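Local coordinates for protein tautomerase (Bordetella trematum, PDB 6VVR) that belongs to the tautomerase enzymes of the MIF clan, assembling as a trimer in which each subunit carries two beta-alpha-beta units, at residues A[1-5]-A[36-40]; A[58-62]-A[97-101]; A[18-23]-A[86-91]. All blocks are in the same frame, centred on the assembly; numbering follows the deposited sequence.

Contact 1 (A[1-5]-A[36-40])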
ATOM      1  N   PRO A   1     -14.375  -1.446  -3.808  1.00 28.24           N
ATOM      2  CA  PRO A   1     -13.163  -1.362  -2.980  1.00 23.93           C
ATOM      3  C   PRO A   1     -12.004  -2.144  -3.582  1.00 22.80           C
ATOM      4  O   PRO A   1     -12.227  -3.174  -4.220  1.00 25.70           O
ATOM      5  CB  PRO A   1     -13.606  -1.989  -1.656  1.00 23.21           C
ATOM      6  CG  PRO A   1     -15.083  -1.680  -1.593  1.00 26.15           C
ATOM      7  CD  PRO A   1     -15.546  -1.873  -3.016  1.00 27.91           C
ATOM      8  N   LEU A   2     -10.785  -1.659  -3.373  1.00 22.74           N
ATOM      9  CA  LEU A   2      -9.582  -2.269  -3.920  1.00 22.67           C
ATOM     10  C   LEU A   2      -8.783  -2.852  -2.765  1.00 20.97           C
ATOM     11  O   LEU A   2      -8.302  -2.110  -1.903  1.00 20.10           O
ATOM     12  CB  LEU A   2      -8.763  -1.247  -4.708  1.00 22.04           C
ATOM     13  CG  LEU A   2      -9.610  -0.517  -5.765  1.00 24.23           C
ATOM     14  CD1 LEU A   2      -8.775   0.450  -6.550  1.00 27.49           C
ATOM     15  CD2 LEU A   2     -10.289  -1.505  -6.703  1.00 27.29           C
ATOM     16  N   LEU A   3      -8.657  -4.174  -2.742  1.00 20.41           N
ATOM     17  CA  LEU A   3      -8.012  -4.883  -1.645  1.00 22.17           C
ATOM     18  C   LEU A   3      -6.639  -5.373  -2.069  1.00 22.36           C
ATOM     19  O   LEU A   3      -6.485  -5.941  -3.154  1.00 21.83           O
ATOM     20  CB  LEU A   3      -8.853  -6.076  -1.187  1.00 18.91           C
ATOM     21  CG  LEU A   3     -10.054  -5.826  -0.276  1.00 20.47           C
ATOM     22  CD1 LEU A   3     -11.117  -4.962  -0.952  1.00 21.92           C
ATOM     23  CD2 LEU A   3     -10.646  -7.153   0.169  1.00 23.53           C
ATOM     24  N   ASN A   4      -5.647  -5.180  -1.212  1.00 21.85           N
ATOM     25  CA  ASN A   4      -4.392  -5.893  -1.375  1.00 21.71           C
ATOM     26  C   ASN A   4      -4.120  -6.645  -0.086  1.00 24.13           C
ATOM     27  O   ASN A   4      -4.196  -6.070   1.009  1.00 22.00           O
ATOM     28  CB  ASN A   4      -3.233  -4.970  -1.779  1.00 26.17           C
ATOM     29  CG  ASN A   4      -3.102  -3.758  -0.908  1.00 27.08           C
ATOM     30  OD1 ASN A   4      -2.265  -3.725  -0.000  1.00 30.59           O
ATOM     31  ND2 ASN A   4      -3.887  -2.732  -1.202  1.00 29.08           N
ATOM     32  N   VAL A   5      -3.850  -7.941  -0.231  1.00 20.80           N
ATOM     33  CA  VAL A   5      -3.884  -8.902   0.859  1.00 20.78           C
ATOM     34  C   VAL A   5      -2.503  -9.515   1.009  1.00 21.58           C
ATOM     35  O   VAL A   5      -1.847  -9.847   0.015  1.00 24.89           O
ATOM     36  CB  VAL A   5      -4.931  -9.999   0.593  1.00 25.50           C
ATOM     37  CG1 VAL A   5      -5.069 -10.907   1.811  1.00 22.62           C
ATOM     38  CG2 VAL A   5      -6.244  -9.353   0.225  1.00 27.11           C
ATOM     39  N   ALA A  36     -18.863  -5.526  -9.387  1.00 29.21           N
ATOM     40  CA  ALA A  36     -17.920  -5.024 -10.379  1.00 29.95           C
ATOM     41  C   ALA A  36     -16.897  -4.049  -9.796  1.00 27.52           C
ATOM     42  O   ALA A  36     -15.868  -3.801 -10.436  1.00 27.08           O
ATOM     43  CB  ALA A  36     -18.683  -4.355 -11.526  1.00 30.83           C
ATOM     44  N   SER A  37     -17.145  -3.489  -8.612  1.00 26.47           N
ATOM     45  CA  SER A  37     -16.200  -2.556  -8.019  1.00 26.59           C
ATOM     46  C   SER A  37     -15.198  -3.235  -7.096  1.00 24.67           C
ATOM     47  O   SER A  37     -14.352  -2.541  -6.517  1.00 24.34           O
ATOM     48  CB  SER A  37     -16.928  -1.471  -7.223  1.00 30.21           C
ATOM     49  OG  SER A  37     -17.545  -2.015  -6.068  1.00 26.94           O
ATOM     50  N   VAL A  38     -15.274  -4.557  -6.933  1.00 23.50           N
ATOM     51  CA  VAL A  38     -14.502  -5.276  -5.918  1.00 23.60           C
ATOM     52  C   VAL A  38     -13.333  -5.984  -6.591  1.00 25.18           C
ATOM     53  O   VAL A  38     -13.532  -6.838  -7.466  1.00 24.61           O
ATOM     54  CB  VAL A  38     -15.373  -6.289  -5.152  1.00 24.59           C
ATOM     55  CG1 VAL A  38     -14.534  -7.058  -4.140  1.00 22.92           C
ATOM     56  CG2 VAL A  38     -16.559  -5.602  -4.467  1.00 24.74           C
ATOM     57  N   ARG A  39     -12.107  -5.648  -6.175  1.00 20.71           N
ATOM     58  CA  ARG A  39     -10.896  -6.301  -6.655  1.00 21.98           C
ATOM     59  C   ARG A  39     -10.019  -6.649  -5.464  1.00 21.93           C
ATOM     60  O   ARG A  39     -10.013  -5.937  -4.459  1.00 21.20           O
ATOM     61  CB  ARG A  39     -10.102  -5.408  -7.613  1.00 22.37           C
ATOM     62  CG  ARG A  39     -10.956  -4.737  -8.653  1.00 26.92           C
ATOM     63  CD  ARG A  39     -10.135  -4.016  -9.711  1.00 22.34           C
ATOM     64  NE  ARG A  39     -10.985  -3.805 -10.875  1.00 25.62           N
ATOM     65  CZ  ARG A  39     -10.551  -3.758 -12.128  1.00 28.68           C
ATOM     66  NH1 ARG A  39      -9.259  -3.884 -12.389  1.00 24.84           N
ATOM     67  NH2 ARG A  39     -11.425  -3.602 -13.119  1.00 25.75           N
ATOM     68  N   ALA A  40      -9.289  -7.756  -5.574  1.00 22.13           N
ATOM     69  CA  ALA A  40      -8.341  -8.121  -4.532  1.00 20.10           C
ATOM     70  C   ALA A  40      -7.141  -8.801  -5.166  1.00 21.53           C
ATOM     71  O   ALA A  40      -7.289  -9.619  -6.077  1.00 22.74           O
ATOM     72  CB  ALA A  40      -8.981  -9.025  -3.469  1.00 20.69           C
TER
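Leu-2 and Arg-39 sit next to each other on two parallel strands, 2-8 and 39-45, which helix 13-31 links into the first beta-alpha-beta unit of this tautomerase fold. Arg-39 N gives its hydrogen to Pro-1 O at 3.2 Å in an almost straight bond (168° at the hydrogen), and Arg-39 O then takes the hydrogen of Leu-3 N at 2.8 Å. One arginine thus bonds the residues before and after Leu-2, the usual parallel pattern.

The arginine side chain runs outward from there. With CG turned anti to the carbonyl carbon (chi1 -46°), it sets off alongside Leu-2, both side chains pointing the same way. One methyl, Leu-2 CD2, meets it carbon after carbon: Arg-39 CB lies 4.0 Å from that CD2, Arg-39 CG 3.8 Å from it, and Arg-39 CD 3.9 Å from it. Beyond CD the chain stays extended and leaves the leucine behind, carrying the guanidinium to the second subunit, where NH1 makes a weak hydrogen bond with Asp-97 O of that neighbouring chain. There NH2 also comes close to the guanidinium of Arg-99 of the same neighbour.

At the amino terminus, Pro-1 CD rests 4.1 Å from Val-38 CG2 and also touches the hydroxyl of Ser-37, whose OG is hydrogen-bonded to Pro-34 O. Helix 13-31 backs this corner, with Val-27 touching both Pro-1 and Val-38. On the sheet face that these two residues share, Leu-3 CB approaches Ala-40 CB to 3.7 Å. Ala-40 CA also brings its hydrogen to Leu-3 O, with 3.2 Å between carbon and oxygen.

Contact 2 (A[58-62]-A[97-101])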
ATOM      1  N   ALA A  58       6.686 -14.401  13.296  1.00 27.66           N
ATOM      2  CA  ALA A  58       5.349 -14.638  13.816  1.00 27.70           C
ATOM      3  C   ALA A  58       4.328 -14.509  12.694  1.00 30.76           C
ATOM      4  O   ALA A  58       4.502 -13.738  11.747  1.00 34.05           O
ATOM      5  CB  ALA A  58       5.028 -13.661  14.947  1.00 31.09           C
ATOM      6  N   ALA A  59       3.258 -15.282  12.794  1.00 33.92           N
ATOM      7  CA  ALA A  59       2.274 -15.301  11.723  1.00 32.16           C
ATOM      8  C   ALA A  59       1.456 -14.014  11.715  1.00 32.35           C
ATOM      9  O   ALA A  59       1.178 -13.422  12.763  1.00 29.45           O
ATOM     10  CB  ALA A  59       1.357 -16.516  11.869  1.00 35.55           C
ATOM     11  N   MET A  60       1.092 -13.569  10.513  1.00 28.33           N
ATOM     12  CA  MET A  60       0.204 -12.430  10.347  1.00 26.11           C
ATOM     13  C   MET A  60      -0.559 -12.585   9.041  1.00 26.79           C
ATOM     14  O   MET A  60      -0.149 -13.313   8.130  1.00 22.61           O
ATOM     15  CB  MET A  60       0.964 -11.091  10.359  1.00 27.86           C
ATOM     16  CG  MET A  60       1.890 -10.852   9.178  1.00 26.03           C
ATOM     17  SD  MET A  60       1.013 -10.125   7.762  1.00 23.73           S
ATOM     18  CE  MET A  60       1.834 -10.984   6.408  1.00 24.30           C
ATOM     19  N   ALA A  61      -1.691 -11.897   8.972  1.00 24.23           N
ATOM     20  CA  ALA A  61      -2.357 -11.611   7.716  1.00 21.76           C
ATOM     21  C   ALA A  61      -2.797 -10.161   7.767  1.00 23.51           C
ATOM     22  O   ALA A  61      -3.091  -9.623   8.839  1.00 22.31           O
ATOM     23  CB  ALA A  61      -3.558 -12.531   7.451  1.00 23.85           C
ATOM     24  N   LEU A  62      -2.812  -9.526   6.603  1.00 22.47           N
ATOM     25  CA  LEU A  62      -3.141  -8.111   6.508  1.00 22.20           C
ATOM     26  C   LEU A  62      -4.000  -7.879   5.277  1.00 23.18           C
ATOM     27  O   LEU A  62      -3.628  -8.300   4.179  1.00 22.17           O
ATOM     28  CB  LEU A  62      -1.869  -7.263   6.429  1.00 21.17           C
ATOM     29  CG  LEU A  62      -2.108  -5.769   6.204  1.00 21.49           C
ATOM     30  CD1 LEU A  62      -2.786  -5.132   7.433  1.00 23.41           C
ATOM     31  CD2 LEU A  62      -0.795  -5.073   5.864  1.00 21.56           C
ATOM     32  N   ASP A  97      -4.534 -12.665  14.869  1.00 24.61           N
ATOM     33  CA  ASP A  97      -3.344 -12.543  14.040  1.00 26.59           C
ATOM     34  C   ASP A  97      -3.610 -11.789  12.744  1.00 23.42           C
ATOM     35  O   ASP A  97      -2.688 -11.612  11.942  1.00 25.42           O
ATOM     36  CB  ASP A  97      -2.788 -13.936  13.722  1.00 24.78           C
ATOM     37  CG  ASP A  97      -2.238 -14.642  14.958  1.00 32.89           C
ATOM     38  OD1 ASP A  97      -1.784 -13.944  15.891  1.00 31.59           O
ATOM     39  OD2 ASP A  97      -2.255 -15.891  14.996  1.00 31.34           O
ATOM     40  N   VAL A  98      -4.844 -11.360  12.521  1.00 24.06           N
ATOM     41  CA  VAL A  98      -5.265 -10.705  11.289  1.00 20.17           C
ATOM     42  C   VAL A  98      -5.471  -9.229  11.585  1.00 22.52           C
ATOM     43  O   VAL A  98      -5.931  -8.875  12.673  1.00 24.66           O
ATOM     44  CB  VAL A  98      -6.561 -11.344  10.755  1.00 27.66           C
ATOM     45  CG1 VAL A  98      -6.985 -10.703   9.442  1.00 23.06           C
ATOM     46  CG2 VAL A  98      -6.368 -12.843  10.581  1.00 25.89           C
ATOM     47  N   ARG A  99      -5.126  -8.370  10.626  1.00 23.11           N
ATOM     48  CA  ARG A  99      -5.420  -6.947  10.706  1.00 19.96           C
ATOM     49  C   ARG A  99      -6.061  -6.491   9.401  1.00 23.08           C
ATOM     50  O   ARG A  99      -5.712  -6.986   8.325  1.00 21.52           O
ATOM     51  CB  ARG A  99      -4.156  -6.123  10.980  1.00 20.97           C
ATOM     52  CG  ARG A  99      -3.589  -6.276  12.389  1.00 24.71           C
ATOM     53  CD  ARG A  99      -4.593  -5.865  13.472  1.00 24.52           C
ATOM     54  NE  ARG A  99      -4.015  -5.997  14.816  1.00 23.07           N
ATOM     55  CZ  ARG A  99      -4.005  -7.126  15.524  1.00 26.69           C
ATOM     56  NH1 ARG A  99      -3.455  -7.148  16.735  1.00 27.39           N
ATOM     57  NH2 ARG A  99      -4.541  -8.235  15.028  1.00 25.16           N
ATOM     58  N   VAL A 100      -6.997  -5.547   9.507  1.00 22.92           N
ATOM     59  CA  VAL A 100      -7.658  -4.926   8.361  1.00 19.08           C
ATOM     60  C   VAL A 100      -7.493  -3.420   8.488  1.00 21.61           C
ATOM     61  O   VAL A 100      -7.737  -2.865   9.562  1.00 24.44           O
ATOM     62  CB  VAL A 100      -9.159  -5.270   8.298  1.00 21.07           C
ATOM     63  CG1 VAL A 100      -9.800  -4.602   7.066  1.00 21.40           C
ATOM     64  CG2 VAL A 100      -9.379  -6.760   8.294  1.00 22.67           C
ATOM     65  N   VAL A 101      -7.096  -2.762   7.399  1.00 19.90           N
ATOM     66  CA  VAL A 101      -6.928  -1.313   7.356  1.00 18.84           C
ATOM     67  C   VAL A 101      -7.795  -0.769   6.229  1.00 20.33           C
ATOM     68  O   VAL A 101      -7.700  -1.239   5.090  1.00 20.52           O
ATOM     69  CB  VAL A 101      -5.462  -0.913   7.123  1.00 20.63           C
ATOM     70  CG1 VAL A 101      -5.332   0.612   7.075  1.00 23.43           C
ATOM     71  CG2 VAL A 101      -4.573  -1.533   8.186  1.00 22.97           C
TER
HETATM   72  O   HOH W   1       0.046 -11.997  14.550  1.00 35.07           O
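Ala-61 is bonded through its backbone to Asp-97 and Arg-99 on the neighbouring segment. Ala-61 N reaches Asp-97 O at 3.1 Å, and Ala-61 O receives Arg-99 N at 3.0 Å, so this alanine bonds the residues before and after Val-98 in parallel register. Weaker CA-H...O contacts fill in between, as where Leu-62 CA comes within 3.3 Å of Arg-99 O.

One water spans the segments ahead of the paired residues: it donates to Ala-59 O at 2.6 Å and to Asp-97 OD1 at 3.0 Å.

Leu-62 makes apolar contacts on one face, and the Ala-61 methyl meets Val-98 CG2 on the other. With Leu-62 CG anti to the backbone N (chi1 175°), its CD1 swings over to Arg-99 CB at 3.9 Å and Val-101 CG2 at 4.1 Å, the leucine crossing the arginine at about a right angle. Arg-99 then bends away at chi2; its NH2 folds back to Val-98 O at 2.8 Å, well above that carbonyl's plane, and is shared with Lys-96 O.

These are the two strands of the second beta-alpha-beta unit; Val-87 of the linking helix 73-91 packs on Ala-61 and Val-98, while strand 2-8 pairs with Leu-62 through His-6.

Contact 3 (A[18-23]-A[86-91])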
ATOM      1  N   ALA A  18      -9.785 -19.789  -2.457  1.00 27.83           N
ATOM      2  CA  ALA A  18     -10.971 -19.621  -1.627  1.00 29.11           C
ATOM      3  C   ALA A  18     -10.903 -18.336  -0.825  1.00 25.46           C
ATOM      4  O   ALA A  18     -11.932 -17.687  -0.609  1.00 27.85           O
ATOM      5  CB  ALA A  18     -11.140 -20.823  -0.696  1.00 29.94           C
ATOM      6  N   LEU A  19      -9.701 -17.946  -0.395  1.00 27.59           N
ATOM      7  CA  LEU A  19      -9.555 -16.697   0.343  1.00 28.12           C
ATOM      8  C   LEU A  19      -9.982 -15.509  -0.512  1.00 23.89           C
ATOM      9  O   LEU A  19     -10.752 -14.655  -0.066  1.00 26.22           O
ATOM     10  CB  LEU A  19      -8.105 -16.537   0.812  1.00 25.53           C
ATOM     11  CG  LEU A  19      -7.727 -15.138   1.320  1.00 26.06           C
ATOM     12  CD1 LEU A  19      -8.465 -14.819   2.626  1.00 27.34           C
ATOM     13  CD2 LEU A  19      -6.224 -14.992   1.502  1.00 27.20           C
ATOM     14  N   LEU A  20      -9.496 -15.447  -1.754  1.00 23.39           N
ATOM     15  CA  LEU A  20      -9.855 -14.341  -2.642  1.00 24.35           C
ATOM     16  C   LEU A  20     -11.360 -14.253  -2.838  1.00 25.99           C
ATOM     17  O   LEU A  20     -11.949 -13.171  -2.742  1.00 24.13           O
ATOM     18  CB  LEU A  20      -9.150 -14.499  -3.990  1.00 24.21           C
ATOM     19  CG  LEU A  20      -7.644 -14.265  -3.999  1.00 23.66           C
ATOM     20  CD1 LEU A  20      -7.055 -14.702  -5.336  1.00 24.75           C
ATOM     21  CD2 LEU A  20      -7.346 -12.796  -3.703  1.00 26.31           C
ATOM     22  N   LYS A  21     -12.003 -15.391  -3.124  1.00 27.83           N
ATOM     23  CA  LYS A  21     -13.453 -15.402  -3.271  1.00 25.66           C
ATOM     24  C   LYS A  21     -14.145 -14.997  -1.977  1.00 25.11           C
ATOM     25  O   LYS A  21     -15.127 -14.245  -2.001  1.00 25.91           O
ATOM     26  CB  LYS A  21     -13.921 -16.787  -3.710  1.00 27.36           C
ATOM     27  CG  LYS A  21     -13.422 -17.194  -5.080  1.00 30.22           C
ATOM     28  CD  LYS A  21     -14.056 -18.513  -5.501  1.00 33.09           C
ATOM     29  CE  LYS A  21     -13.613 -18.927  -6.891  1.00 40.43           C
ATOM     30  NZ  LYS A  21     -14.591 -19.876  -7.515  1.00 42.79           N
ATOM     31  N   ALA A  22     -13.662 -15.500  -0.835  1.00 26.38           N
ATOM     32  CA  ALA A  22     -14.303 -15.163   0.433  1.00 24.62           C
ATOM     33  C   ALA A  22     -14.154 -13.682   0.752  1.00 27.94           C
ATOM     34  O   ALA A  22     -15.064 -13.072   1.317  1.00 27.92           O
ATOM     35  CB  ALA A  22     -13.736 -16.008   1.572  1.00 26.80           C
ATOM     36  N   LEU A  23     -13.007 -13.089   0.414  1.00 25.30           N
ATOM     37  CA  LEU A  23     -12.839 -11.660   0.651  1.00 25.26           C
ATOM     38  C   LEU A  23     -13.774 -10.856  -0.236  1.00 23.25           C
ATOM     39  O   LEU A  23     -14.420  -9.907   0.225  1.00 23.69           O
ATOM     40  CB  LEU A  23     -11.390 -11.259   0.400  1.00 23.78           C
ATOM     41  CG  LEU A  23     -10.371 -11.806   1.401  1.00 24.17           C
ATOM     42  CD1 LEU A  23      -9.002 -11.373   0.949  1.00 25.22           C
ATOM     43  CD2 LEU A  23     -10.650 -11.294   2.806  1.00 25.21           C
ATOM     44  N   ALA A  86     -13.373 -13.548   7.222  1.00 24.65           N
ATOM     45  CA  ALA A  86     -13.092 -14.232   5.962  1.00 27.66           C
ATOM     46  C   ALA A  86     -11.663 -14.763   5.921  1.00 25.79           C
ATOM     47  O   ALA A  86     -11.419 -15.888   5.467  1.00 27.95           O
ATOM     48  CB  ALA A  86     -13.356 -13.290   4.784  1.00 26.15           C
ATOM     49  N   VAL A  87     -10.700 -13.967   6.393  1.00 22.81           N
ATOM     50  CA  VAL A  87      -9.316 -14.435   6.436  1.00 24.35           C
ATOM     51  C   VAL A  87      -9.179 -15.596   7.413  1.00 27.59           C
ATOM     52  O   VAL A  87      -8.650 -16.658   7.070  1.00 24.91           O
ATOM     53  CB  VAL A  87      -8.360 -13.287   6.811  1.00 22.76           C
ATOM     54  CG1 VAL A  87      -6.941 -13.827   6.976  1.00 23.06           C
ATOM     55  CG2 VAL A  87      -8.399 -12.185   5.771  1.00 22.51           C
ATOM     56  N   SER A  88      -9.643 -15.401   8.655  1.00 25.54           N
ATOM     57  CA  SER A  88      -9.516 -16.445   9.670  1.00 29.27           C
ATOM     58  C   SER A  88     -10.121 -17.759   9.197  1.00 28.27           C
ATOM     59  O   SER A  88      -9.515 -18.825   9.372  1.00 31.68           O
ATOM     60  CB  SER A  88     -10.178 -15.997  10.972  1.00 31.04           C
ATOM     61  OG  SER A  88      -9.801 -14.681  11.287  1.00 38.29           O
ATOM     62  N   ALA A  89     -11.316 -17.710   8.605  1.00 28.88           N
ATOM     63  CA  ALA A  89     -11.965 -18.943   8.171  1.00 31.96           C
ATOM     64  C   ALA A  89     -11.224 -19.581   7.002  1.00 32.24           C
ATOM     65  O   ALA A  89     -10.937 -20.786   7.021  1.00 34.06           O
ATOM     66  CB  ALA A  89     -13.418 -18.671   7.802  1.00 30.78           C
ATOM     67  N   SER A  90     -10.896 -18.787   5.975  1.00 30.11           N
ATOM     68  CA  SER A  90     -10.313 -19.354   4.760  1.00 31.30           C
ATOM     69  C   SER A  90      -8.940 -19.960   5.008  1.00 31.55           C
ATOM     70  O   SER A  90      -8.567 -20.954   4.380  1.00 33.31           O
ATOM     71  CB  SER A  90     -10.216 -18.287   3.668  1.00 29.43           C
ATOM     72  OG  SER A  90     -11.462 -17.678   3.435  1.00 33.39           O
ATOM     73  N   LEU A  91      -8.160 -19.371   5.891  1.00 29.25           N
ATOM     74  CA  LEU A  91      -6.781 -19.793   6.108  1.00 32.20           C
ATOM     75  C   LEU A  91      -6.593 -20.591   7.392  1.00 32.33           C
ATOM     76  O   LEU A  91      -5.461 -20.987   7.696  1.00 30.11           O
ATOM     77  CB  LEU A  91      -5.844 -18.569   6.132  1.00 31.24           C
ATOM     78  CG  LEU A  91      -5.893 -17.669   4.894  1.00 29.88           C
ATOM     79  CD1 LEU A  91      -4.733 -16.676   4.895  1.00 28.60           C
ATOM     80  CD2 LEU A  91      -5.891 -18.494   3.622  1.00 29.58           C
TER
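Leu-19 is the knob here: it drops into a hollow walled by Ala-86, Val-87, Ser-90 and Leu-91. Its CG lies anti to the backbone N (chi1 167°), which sends the two methyls to different walls: CD1 to the backbone at Val-87 CA, 3.9 Å away, and CD2 to Leu-91 CD1 at 4.1 Å, where the leucines cross obliquely. Leu-23, one turn on, lays CD2 against both Val-87 CG2 at 3.8 Å and Ala-86 CB at 3.9 Å.

Helices 13-31 and 73-91 each link the strands of one beta-alpha-beta unit, and they lie roughly antiparallel (153°) against the same face of the four-stranded sheet, their axes 9.1 Å apart at these segments. Small residues probably help the helices come this near on the side away from the sheet. Ala-22 and Ala-86 face each other, with 4.2 Å between the two CB atoms. Ser-90 is the other low bump: its CB presses on Leu-19 CA at 3.7 Å, while its hydroxyl lies beside the Ala-22 methyl. That hydroxyl bonds within its own helix, Ser-90 OG donating to Ala-86 O at 2.7 Å, and Ser-90 N reaches the same oxygen from the opposite face of the carbonyl.

Contacts 1 and 2 are matching seams of one sheet, each the parallel strand pairing of a beta-alpha-beta unit, and both are largely buried; contact 3 joins the helices of those two units and is only partly buried. The chemistry follows: hydrogen-bonded backbones in the first two, with no hydrogen bond across the third. Strands 2-8 and 61-68 are neighbours, so Val-5 CG1 packs on Leu-62 O. Contact 3 packs against the face of the sheet that bears Val-5 and Ala-61, with Val-5 meeting Leu-23 and helix 73-91 backing the seam of contact 2. Between subunits, contacts 1 and 2 complement each other: 39-40 extends the sheet into a neighbouring chain, and Leu-2 packs on Val-101 of that neighbouring subunit.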